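Side-chain contacts in DNA helicase assembly protein (Enterobacteria phage T4, PDB 1C1K), which loads the replicative helicase onto fork DNA protected by the single-stranded-DNA-binding protein, and coordinates leading- and lagging-strand synthesis in phage replication, recombination and repair: residues 159-164 against 169-174; 24-29 against 77-82; 121-126 against 133-138. All coordinates share one frame; numbering follows the deposited sequence.

How the interactions relate
The three contacts, each carried by apolar side chains, lie in a mainly alpha-helical, two-domain protein. Interaction 2 comes first along the chain, joining helices 16-30 and 68-81 in the N-terminal part of the protein; interactions 3 and 1 follow in the C-terminal part. Interaction 3 sets the end of helix 109-126 against the loop that precedes helix 146-152, and interaction 1 pairs helices 158-168 and 170-177. The centres of interactions 1 and 3 lie about 14 Å apart, and a salt bridge from Lys173 to Glu137 and packing of Ile170 on Phe136 tie them into one packed unit. Interaction 2 stands apart, its centre about 19 Å from that of interaction 1 and about 30 Å from that of interaction 3, touching neither.

Interaction 1: 159-164 against 169-174; sequences ETFILL and NIIDKH
Phe161 reaches from helix 158-168 to two successive isoleucines of helix 170-177, and this apolar group carries most of the contact. The first torsion, with CG anti to the backbone N (chi1 -160°), swings the ring across to the two isoleucines. Its CE1 corner meets Ile171 CG1 at 3.9 Å, the methylene lying at the ring edge in the plane of the ring. The CG2 methyl of Ile170 approaches more obliquely, 3.8 Å from Phe161 CZ. One turn further along, Leu164 adds its CB, which rests 3.9 Å from Ile170 CD1. Ile170 thus spans both partners, using one branch for the ring and the other for the leucine. Ile147 of helix 146-152 also packs on Phe161, Leu164 and Ile170, and Leu190 of helix 181-196 on Phe161.

The polar interactions run alongside. Asn169, in left-handed helical conformation, makes the turn and occupies the N-cap position without a capping bond from its side chain, while Asp165 OD1 accepts from Ile171 N. His174 ND1 makes a weak bond to Ile170 O, while its NE2 is hydrogen-bonded to Ser145 OG. The axes of the two short helical segments pass 10.5 Å apart at 83°, an orthogonal packing of consecutive helices within the C-terminal part of this alpha-helical two-domain fold.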
loop_
_atom_site.group_PDB
_atom_site.type_symbol
_atom_site.label_atom_id
_atom_site.label_comp_id
_atom_site.label_asym_id
_atom_site.label_seq_id
_atom_site.Cartn_x
_atom_site.Cartn_y
_atom_site.Cartn_z
ATOM N N GLU A 159 -3.164 -2.104 -3.850
ATOM C CA GLU A 159 -3.945 -3.213 -3.314
ATOM C C GLU A 159 -4.124 -4.295 -4.379
ATOM O O GLU A 159 -4.053 -5.486 -4.076
ATOM C CB GLU A 159 -5.308 -2.721 -2.804
ATOM C CG GLU A 159 -5.224 -1.825 -1.563
ATOM C CD GLU A 159 -4.917 -0.381 -1.906
ATOM O OE1 GLU A 159 -4.965 -0.026 -3.102
ATOM O OE2 GLU A 159 -4.628 0.408 -0.984
ATOM N N THR A 160 -4.354 -3.880 -5.623
ATOM C CA THR A 160 -4.518 -4.834 -6.711
ATOM C C THR A 160 -3.206 -5.580 -6.928
ATOM O O THR A 160 -3.198 -6.801 -7.058
ATOM C CB THR A 160 -4.926 -4.132 -8.022
ATOM O OG1 THR A 160 -6.317 -3.801 -7.962
ATOM C CG2 THR A 160 -4.678 -5.046 -9.226
ATOM N N PHE A 161 -2.100 -4.847 -6.949
ATOM C CA PHE A 161 -0.792 -5.467 -7.141
ATOM C C PHE A 161 -0.543 -6.512 -6.051
ATOM O O PHE A 161 -0.104 -7.634 -6.331
ATOM C CB PHE A 161 0.311 -4.403 -7.097
ATOM C CG PHE A 161 1.606 -4.839 -7.737
ATOM C CD1 PHE A 161 2.529 -5.605 -7.025
ATOM C CD2 PHE A 161 1.903 -4.481 -9.054
ATOM C CE1 PHE A 161 3.730 -6.010 -7.615
ATOM C CE2 PHE A 161 3.102 -4.881 -9.655
ATOM C CZ PHE A 161 4.017 -5.647 -8.931
ATOM N N ILE A 162 -0.841 -6.157 -4.805
ATOM C CA ILE A 162 -0.617 -7.084 -3.708
ATOM C C ILE A 162 -1.613 -8.238 -3.736
ATOM O O ILE A 162 -1.289 -9.355 -3.342
ATOM C CB ILE A 162 -0.639 -6.342 -2.351
ATOM C CG1 ILE A 162 0.559 -5.387 -2.286
ATOM C CG2 ILE A 162 -0.551 -7.336 -1.195
ATOM C CD1 ILE A 162 0.455 -4.325 -1.208
ATOM N N LEU A 163 -2.823 -7.987 -4.217
ATOM C CA LEU A 163 -3.808 -9.059 -4.310
ATOM C C LEU A 163 -3.330 -10.074 -5.362
ATOM O O LEU A 163 -3.391 -11.283 -5.143
ATOM C CB LEU A 163 -5.181 -8.488 -4.695
ATOM C CG LEU A 163 -6.030 -7.977 -3.519
ATOM C CD1 LEU A 163 -7.133 -7.071 -4.045
ATOM C CD2 LEU A 163 -6.618 -9.149 -2.748
ATOM N N LEU A 164 -2.848 -9.580 -6.498
ATOM C CA LEU A 164 -2.349 -10.464 -7.545
ATOM C C LEU A 164 -1.154 -11.249 -6.992
ATOM O O LEU A 164 -1.029 -12.453 -7.207
ATOM C CB LEU A 164 -1.913 -9.648 -8.767
ATOM C CG LEU A 164 -3.018 -8.964 -9.582
ATOM C CD1 LEU A 164 -2.407 -7.908 -10.487
ATOM C CD2 LEU A 164 -3.768 -9.999 -10.405
ATOM N N ASN A 169 2.841 -14.640 -6.702
ATOM C CA ASN A 169 4.208 -14.480 -6.198
ATOM C C ASN A 169 5.074 -13.516 -7.022
ATOM O O ASN A 169 6.251 -13.778 -7.267
ATOM C CB ASN A 169 4.884 -15.863 -6.139
ATOM C CG ASN A 169 6.205 -15.845 -5.381
ATOM O OD1 ASN A 169 7.144 -16.575 -5.725
ATOM N ND2 ASN A 169 6.284 -15.017 -4.347
ATOM N N ILE A 170 4.495 -12.391 -7.426
ATOM C CA ILE A 170 5.191 -11.395 -8.238
ATOM C C ILE A 170 6.329 -10.639 -7.556
ATOM O O ILE A 170 7.421 -10.500 -8.111
ATOM C CB ILE A 170 4.199 -10.330 -8.767
ATOM C CG1 ILE A 170 3.141 -10.981 -9.660
ATOM C CG2 ILE A 170 4.947 -9.256 -9.529
ATOM C CD1 ILE A 170 1.863 -10.146 -9.788
ATOM N N ILE A 171 6.061 -10.130 -6.358
ATOM C CA ILE A 171 7.044 -9.343 -5.627
ATOM C C ILE A 171 8.343 -10.081 -5.346
ATOM O O ILE A 171 9.419 -9.614 -5.719
ATOM C CB ILE A 171 6.458 -8.824 -4.287
ATOM C CG1 ILE A 171 5.271 -7.892 -4.560
ATOM C CG2 ILE A 171 7.531 -8.078 -3.496
ATOM C CD1 ILE A 171 4.356 -7.663 -3.344
ATOM N N ASP A 172 8.241 -11.233 -4.697
ATOM C CA ASP A 172 9.428 -12.005 -4.352
ATOM C C ASP A 172 10.234 -12.421 -5.577
ATOM O O ASP A 172 11.455 -12.364 -5.556
ATOM C CB ASP A 172 9.040 -13.222 -3.514
ATOM C CG ASP A 172 8.505 -12.838 -2.140
ATOM O OD1 ASP A 172 8.029 -13.734 -1.418
ATOM O OD2 ASP A 172 8.558 -11.638 -1.785
ATOM N N LYS A 173 9.553 -12.821 -6.647
ATOM C CA LYS A 173 10.248 -13.217 -7.873
ATOM C C LYS A 173 10.979 -12.028 -8.496
ATOM O O LYS A 173 12.081 -12.172 -9.017
ATOM C CB LYS A 173 9.258 -13.803 -8.877
ATOM C CG LYS A 173 8.691 -15.140 -8.448
ATOM C CD LYS A 173 8.537 -16.070 -9.631
ATOM C CE LYS A 173 7.097 -16.122 -10.101
ATOM N NZ LYS A 173 7.022 -16.337 -11.575
ATOM N N HIS A 174 10.365 -10.851 -8.450
ATOM C CA HIS A 174 11.000 -9.661 -8.995
ATOM C C HIS A 174 12.236 -9.338 -8.147
ATOM O O HIS A 174 13.313 -9.052 -8.674
ATOM C CB HIS A 174 10.023 -8.476 -8.965
ATOM C CG HIS A 174 9.141 -8.374 -10.176
ATOM N ND1 HIS A 174 8.370 -9.422 -10.630
ATOM C CD2 HIS A 174 8.889 -7.335 -11.008
ATOM C CE1 HIS A 174 7.677 -9.034 -11.688
ATOM N NE2 HIS A 174 7.975 -7.771 -11.937
#

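Interaction 2: 24-29 against 77-82; sequences LMIKQH and SNLVAN
No ring or amide face enters the meeting of Leu79 with Ile26 and Lys27; the flat groups that matter are the amides of Asn78 and Asn82, which are hydrogen-bonded to each other in plane behind it. Asn82 ND2 donates to Asn78 OD1 over 2.8 Å, nearly straight at 170°. The acceptor lies in the amide plane of Asn82, and the donor in the carbonyl plane of Asn78, a geometry that, with the further bonds of each amide, helps to hold both groups in their rotation. This is helix-on-helix packing in the N-terminal part of the alpha-helical fold, where helix 16-30 meets the C-terminal end of helix 68-81. Asn82 leaves that helix and N-caps the next one, its OD1 accepting from Asp84 N, while its ND2 also serves Ala93 O.

The contact itself is small and apolar, and Leu79 supplies the whole of one side. Met30 packs on Leu79 as well, and Trp41 on Ile26. Lys27 offers its backbone and the root of its side chain; CG stands anti to the backbone N (chi1 -177°), and the extended chain leads away from Leu79. A single methyl, Leu79 CD1, does the touching: it sits 3.6 Å from Ile26 CG2, 3.6 Å from Lys27 CA and 4.0 Å from Lys27 CB.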
loop_
_atom_site.group_PDB
_atom_site.type_symbol
_atom_site.label_atom_id
_atom_site.label_comp_id
_atom_site.label_asym_id
_atom_site.label_seq_id
_atom_site.Cartn_x
_atom_site.Cartn_y
_atom_site.Cartn_z
ATOM N N LEU A 24 5.147 8.030 13.154
ATOM C CA LEU A 24 6.547 7.638 13.015
ATOM C C LEU A 24 6.724 6.137 12.843
ATOM O O LEU A 24 7.532 5.696 12.028
ATOM C CB LEU A 24 7.370 8.118 14.220
ATOM C CG LEU A 24 8.880 8.213 13.959
ATOM C CD1 LEU A 24 9.158 9.234 12.869
ATOM C CD2 LEU A 24 9.605 8.618 15.236
ATOM N N MET A 25 5.982 5.348 13.609
ATOM C CA MET A 25 6.097 3.903 13.492
ATOM C C MET A 25 5.605 3.432 12.126
ATOM O O MET A 25 6.214 2.558 11.527
ATOM C CB MET A 25 5.329 3.209 14.621
ATOM C CG MET A 25 3.820 3.164 14.473
ATOM S SD MET A 25 3.077 2.100 15.743
ATOM C CE MET A 25 4.344 0.888 15.940
ATOM N N ILE A 26 4.520 4.016 11.624
ATOM C CA ILE A 26 4.006 3.617 10.318
ATOM C C ILE A 26 4.942 4.103 9.214
ATOM O O ILE A 26 5.153 3.414 8.217
ATOM C CB ILE A 26 2.564 4.156 10.096
ATOM C CG1 ILE A 26 1.618 3.468 11.086
ATOM C CG2 ILE A 26 2.101 3.887 8.643
ATOM C CD1 ILE A 26 0.224 4.084 11.169
ATOM N N LYS A 27 5.525 5.282 9.405
ATOM C CA LYS A 27 6.453 5.834 8.425
ATOM C C LYS A 27 7.666 4.917 8.296
ATOM O O LYS A 27 8.095 4.585 7.191
ATOM C CB LYS A 27 6.912 7.228 8.851
ATOM C CG LYS A 27 7.836 7.914 7.853
ATOM C CD LYS A 27 8.500 9.130 8.480
ATOM C CE LYS A 27 9.274 9.929 7.452
ATOM N NZ LYS A 27 10.354 10.713 8.108
ATOM N N GLN A 28 8.212 4.500 9.429
ATOM C CA GLN A 28 9.380 3.632 9.416
ATOM C C GLN A 28 9.024 2.262 8.847
ATOM O O GLN A 28 9.819 1.640 8.147
ATOM C CB GLN A 28 9.949 3.519 10.830
ATOM C CG GLN A 28 10.587 4.821 11.294
ATOM C CD GLN A 28 10.930 4.825 12.766
ATOM O OE1 GLN A 28 11.182 5.884 13.356
ATOM N NE2 GLN A 28 10.944 3.644 13.375
ATOM N N HIS A 29 7.813 1.800 9.136
ATOM C CA HIS A 29 7.361 0.516 8.631
ATOM C C HIS A 29 7.312 0.565 7.101
ATOM O O HIS A 29 7.797 -0.342 6.425
ATOM C CB HIS A 29 5.966 0.196 9.179
ATOM C CG HIS A 29 5.378 -1.058 8.618
ATOM N ND1 HIS A 29 5.425 -2.262 9.286
ATOM C CD2 HIS A 29 4.741 -1.300 7.446
ATOM C CE1 HIS A 29 4.842 -3.192 8.550
ATOM N NE2 HIS A 29 4.420 -2.635 7.429
ATOM N N SER A 77 -2.869 5.218 4.443
ATOM C CA SER A 77 -3.274 5.634 3.102
ATOM C C SER A 77 -2.278 6.610 2.492
ATOM O O SER A 77 -1.873 6.450 1.338
ATOM C CB SER A 77 -4.671 6.264 3.127
ATOM O OG SER A 77 -4.674 7.497 3.821
ATOM N N ASN A 78 -1.865 7.612 3.265
ATOM C CA ASN A 78 -0.913 8.606 2.776
ATOM C C ASN A 78 0.478 8.050 2.509
ATOM O O ASN A 78 1.060 8.291 1.452
ATOM C CB ASN A 78 -0.791 9.764 3.766
ATOM C CG ASN A 78 -1.847 10.821 3.553
ATOM O OD1 ASN A 78 -1.679 11.729 2.734
ATOM N ND2 ASN A 78 -2.950 10.711 4.285
ATOM N N LEU A 79 1.023 7.308 3.465
ATOM C CA LEU A 79 2.367 6.771 3.299
ATOM C C LEU A 79 2.479 5.697 2.227
ATOM O O LEU A 79 3.573 5.422 1.731
ATOM C CB LEU A 79 2.888 6.252 4.640
ATOM C CG LEU A 79 3.228 7.392 5.603
ATOM C CD1 LEU A 79 3.319 6.860 7.019
ATOM C CD2 LEU A 79 4.547 8.037 5.186
ATOM N N VAL A 80 1.357 5.090 1.861
ATOM C CA VAL A 80 1.390 4.063 0.825
ATOM C C VAL A 80 1.177 4.652 -0.564
ATOM O O VAL A 80 2.026 4.502 -1.451
ATOM C CB VAL A 80 0.304 2.981 1.037
ATOM C CG1 VAL A 80 0.186 2.117 -0.221
ATOM C CG2 VAL A 80 0.643 2.120 2.227
ATOM N N ALA A 81 0.049 5.338 -0.738
ATOM C CA ALA A 81 -0.332 5.906 -2.029
ATOM C C ALA A 81 -0.078 7.387 -2.283
ATOM O O ALA A 81 -0.168 7.830 -3.425
ATOM C CB ALA A 81 -1.795 5.594 -2.295
ATOM N N ASN A 82 0.220 8.161 -1.244
ATOM C CA ASN A 82 0.486 9.584 -1.445
ATOM C C ASN A 82 1.989 9.805 -1.592
ATOM O O ASN A 82 2.723 9.858 -0.604
ATOM C CB ASN A 82 -0.061 10.414 -0.274
ATOM C CG ASN A 82 -0.013 11.909 -0.551
ATOM O OD1 ASN A 82 0.567 12.348 -1.546
ATOM N ND2 ASN A 82 -0.617 12.696 0.326
#

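Interaction 3: 121-126 against 133-138; sequences YYFSKK and KEIFEY
Ile135 sets its longer branch against Ser124, and the conformations of both side chains make the fit. The first torsion of Ile135 sets CG1 beside Ser124, and the bend at chi2 (-68°) turns CD1 onto the same residue instead of letting the chain run out straight. Ser124 CB is 3.6 Å from Ile135 CG1 and 3.7 Å from Ile135 CD1. The same CD1 methyl also meets the edge of the Phe123 ring, near the ring plane, 4.0 Å from Phe123 CD2.

What Ser124 presents to the isoleucine is carbon, because its hydroxyl is turned back to its own helix. At chi1 86° OG sits between the backbone N and the carbonyl carbon, and from there it donates to Tyr121 O over 2.6 Å. The bond lies in the carbonyl plane and falls on a lone pair, with a C=O...donor angle of 136°. Lys125 N, at 3.3 Å, is a second donor to Tyr121 O, so that oxygen receives both a backbone and a side-chain bond.

Here the loop that follows helix 109-126 lies back against the last turn of that helix, in the C-terminal part of the mainly alpha-helical protein. Phe132 in the same loop packs on Ser124, Val129 on Ile135, and the backbone of Ile135 bonds to that of Ile147 in helix 146-152.

The other branch of the isoleucine has a different neighbour: Ile135 CG2 stands 3.9 Å above the centre of the Phe136 ring, on one face. Phe132 meets Phe136 edge-to-face. On the helix, Tyr121 CD2 lies 3.6 Å above the plane of the Tyr122 ring, offset toward its rim, while Tyr122 CD2 comes to the Tyr121 ring at its edge, in plane.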
loop_
_atom_site.group_PDB
_atom_site.type_symbol
_atom_site.label_atom_id
_atom_site.label_comp_id
_atom_site.label_asym_id
_atom_site.label_seq_id
_atom_site.Cartn_x
_atom_site.Cartn_y
_atom_site.Cartn_z
ATOM N N TYR A 121 -6.164 -7.242 -18.530
ATOM C CA TYR A 121 -6.449 -8.179 -19.609
ATOM C C TYR A 121 -6.500 -7.492 -20.976
ATOM O O TYR A 121 -5.840 -7.923 -21.916
ATOM C CB TYR A 121 -7.772 -8.903 -19.348
ATOM C CG TYR A 121 -8.181 -9.832 -20.472
ATOM C CD1 TYR A 121 -7.738 -11.156 -20.511
ATOM C CD2 TYR A 121 -9.002 -9.380 -21.508
ATOM C CE1 TYR A 121 -8.105 -12.008 -21.559
ATOM C CE2 TYR A 121 -9.373 -10.222 -22.557
ATOM C CZ TYR A 121 -8.924 -11.532 -22.577
ATOM O OH TYR A 121 -9.305 -12.364 -23.614
ATOM N N TYR A 122 -7.273 -6.420 -21.089
ATOM C CA TYR A 122 -7.376 -5.724 -22.362
ATOM C C TYR A 122 -6.044 -5.102 -22.768
ATOM O O TYR A 122 -5.733 -5.011 -23.957
ATOM C CB TYR A 122 -8.493 -4.676 -22.294
ATOM C CG TYR A 122 -9.858 -5.320 -22.169
ATOM C CD1 TYR A 122 -10.703 -5.014 -21.107
ATOM C CD2 TYR A 122 -10.276 -6.287 -23.083
ATOM C CE1 TYR A 122 -11.927 -5.660 -20.952
ATOM C CE2 TYR A 122 -11.497 -6.940 -22.940
ATOM C CZ TYR A 122 -12.316 -6.622 -21.869
ATOM O OH TYR A 122 -13.517 -7.276 -21.714
ATOM N N PHE A 123 -5.246 -4.698 -21.787
ATOM C CA PHE A 123 -3.937 -4.121 -22.080
ATOM C C PHE A 123 -3.043 -5.222 -22.658
ATOM O O PHE A 123 -2.238 -4.984 -23.564
ATOM C CB PHE A 123 -3.291 -3.568 -20.805
ATOM C CG PHE A 123 -1.847 -3.185 -20.977
ATOM C CD1 PHE A 123 -1.496 -1.941 -21.498
ATOM C CD2 PHE A 123 -0.830 -4.069 -20.623
ATOM C CE1 PHE A 123 -0.161 -1.589 -21.661
ATOM C CE2 PHE A 123 0.507 -3.723 -20.784
ATOM C CZ PHE A 123 0.842 -2.482 -21.304
ATOM N N SER A 124 -3.195 -6.432 -22.126
ATOM C CA SER A 124 -2.397 -7.559 -22.577
ATOM C C SER A 124 -2.653 -7.837 -24.058
ATOM O O SER A 124 -1.759 -8.291 -24.775
ATOM C CB SER A 124 -2.701 -8.791 -21.723
ATOM O OG SER A 124 -3.820 -9.508 -22.198
ATOM N N LYS A 125 -3.867 -7.551 -24.516
ATOM C CA LYS A 125 -4.213 -7.757 -25.921
ATOM C C LYS A 125 -3.614 -6.640 -26.770
ATOM O O LYS A 125 -3.158 -6.864 -27.891
ATOM C CB LYS A 125 -5.736 -7.789 -26.095
ATOM C CG LYS A 125 -6.412 -8.962 -25.404
ATOM C CD LYS A 125 -5.768 -10.280 -25.792
ATOM C CE LYS A 125 -6.562 -11.466 -25.280
ATOM N NZ LYS A 125 -6.272 -12.712 -26.058
ATOM N N LYS A 126 -3.605 -5.431 -26.223
ATOM C CA LYS A 126 -3.058 -4.285 -26.934
ATOM C C LYS A 126 -1.565 -4.459 -27.200
ATOM O O LYS A 126 -1.070 -4.084 -28.266
ATOM C CB LYS A 126 -3.297 -3.004 -26.132
ATOM C CG LYS A 126 -2.857 -1.735 -26.850
ATOM C CD LYS A 126 -3.438 -0.492 -26.193
ATOM C CE LYS A 126 -4.608 0.058 -26.991
ATOM N NZ LYS A 126 -4.561 1.545 -27.109
ATOM N N LYS A 133 0.443 -14.831 -18.975
ATOM C CA LYS A 133 1.517 -14.880 -17.988
ATOM C C LYS A 133 2.659 -13.894 -18.267
ATOM O O LYS A 133 3.360 -13.471 -17.345
ATOM C CB LYS A 133 2.070 -16.307 -17.890
ATOM C CG LYS A 133 3.164 -16.633 -18.901
ATOM C CD LYS A 133 3.745 -18.029 -18.655
ATOM C CE LYS A 133 4.675 -18.451 -19.785
ATOM N NZ LYS A 133 5.449 -19.683 -19.454
ATOM N N GLU A 134 2.849 -13.528 -19.530
ATOM C CA GLU A 134 3.912 -12.600 -19.910
ATOM C C GLU A 134 3.760 -11.216 -19.266
ATOM O O GLU A 134 4.726 -10.457 -19.147
ATOM C CB GLU A 134 3.960 -12.463 -21.436
ATOM C CG GLU A 134 4.584 -13.676 -22.113
ATOM C CD GLU A 134 4.347 -13.732 -23.611
ATOM O OE1 GLU A 134 4.573 -14.816 -24.191
ATOM O OE2 GLU A 134 3.948 -12.711 -24.213
ATOM N N ILE A 135 2.540 -10.892 -18.853
ATOM C CA ILE A 135 2.260 -9.607 -18.222
ATOM C C ILE A 135 2.892 -9.534 -16.832
ATOM O O ILE A 135 3.404 -8.491 -16.420
ATOM C CB ILE A 135 0.729 -9.400 -18.054
ATOM C CG1 ILE A 135 0.070 -9.174 -19.423
ATOM C CG2 ILE A 135 0.460 -8.234 -17.098
ATOM C CD1 ILE A 135 0.448 -7.872 -20.080
ATOM N N PHE A 136 2.872 -10.661 -16.130
ATOM C CA PHE A 136 3.361 -10.729 -14.763
ATOM C C PHE A 136 4.807 -11.136 -14.537
ATOM O O PHE A 136 5.328 -10.954 -13.442
ATOM C CB PHE A 136 2.432 -11.647 -13.969
ATOM C CG PHE A 136 0.981 -11.346 -14.181
ATOM C CD1 PHE A 136 0.267 -11.970 -15.198
ATOM C CD2 PHE A 136 0.333 -10.397 -13.390
ATOM C CE1 PHE A 136 -1.069 -11.653 -15.428
ATOM C CE2 PHE A 136 -0.999 -10.077 -13.614
ATOM C CZ PHE A 136 -1.702 -10.705 -14.634
ATOM N N GLU A 137 5.460 -11.667 -15.565
ATOM C CA GLU A 137 6.842 -12.103 -15.423
ATOM C C GLU A 137 7.879 -10.997 -15.586
ATOM O O GLU A 137 7.773 -10.141 -16.455
ATOM C CB GLU A 137 7.140 -13.220 -16.425
ATOM C CG GLU A 137 6.376 -14.506 -16.174
ATOM C CD GLU A 137 6.889 -15.267 -14.964
ATOM O OE1 GLU A 137 6.073 -15.939 -14.295
ATOM O OE2 GLU A 137 8.106 -15.197 -14.680
ATOM N N TYR A 138 8.895 -11.029 -14.732
ATOM C CA TYR A 138 9.976 -10.056 -14.793
ATOM C C TYR A 138 10.709 -10.238 -16.133
ATOM O O TYR A 138 10.919 -11.367 -16.585
ATOM C CB TYR A 138 10.931 -10.294 -13.618
ATOM C CG TYR A 138 12.227 -9.532 -13.692
ATOM C CD1 TYR A 138 12.289 -8.188 -13.321
ATOM C CD2 TYR A 138 13.402 -10.157 -14.114
ATOM C CE1 TYR A 138 13.492 -7.482 -13.364
ATOM C CE2 TYR A 138 14.612 -9.464 -14.161
ATOM C CZ TYR A 138 14.650 -8.128 -13.784
ATOM O OH TYR A 138 15.844 -7.443 -13.810
#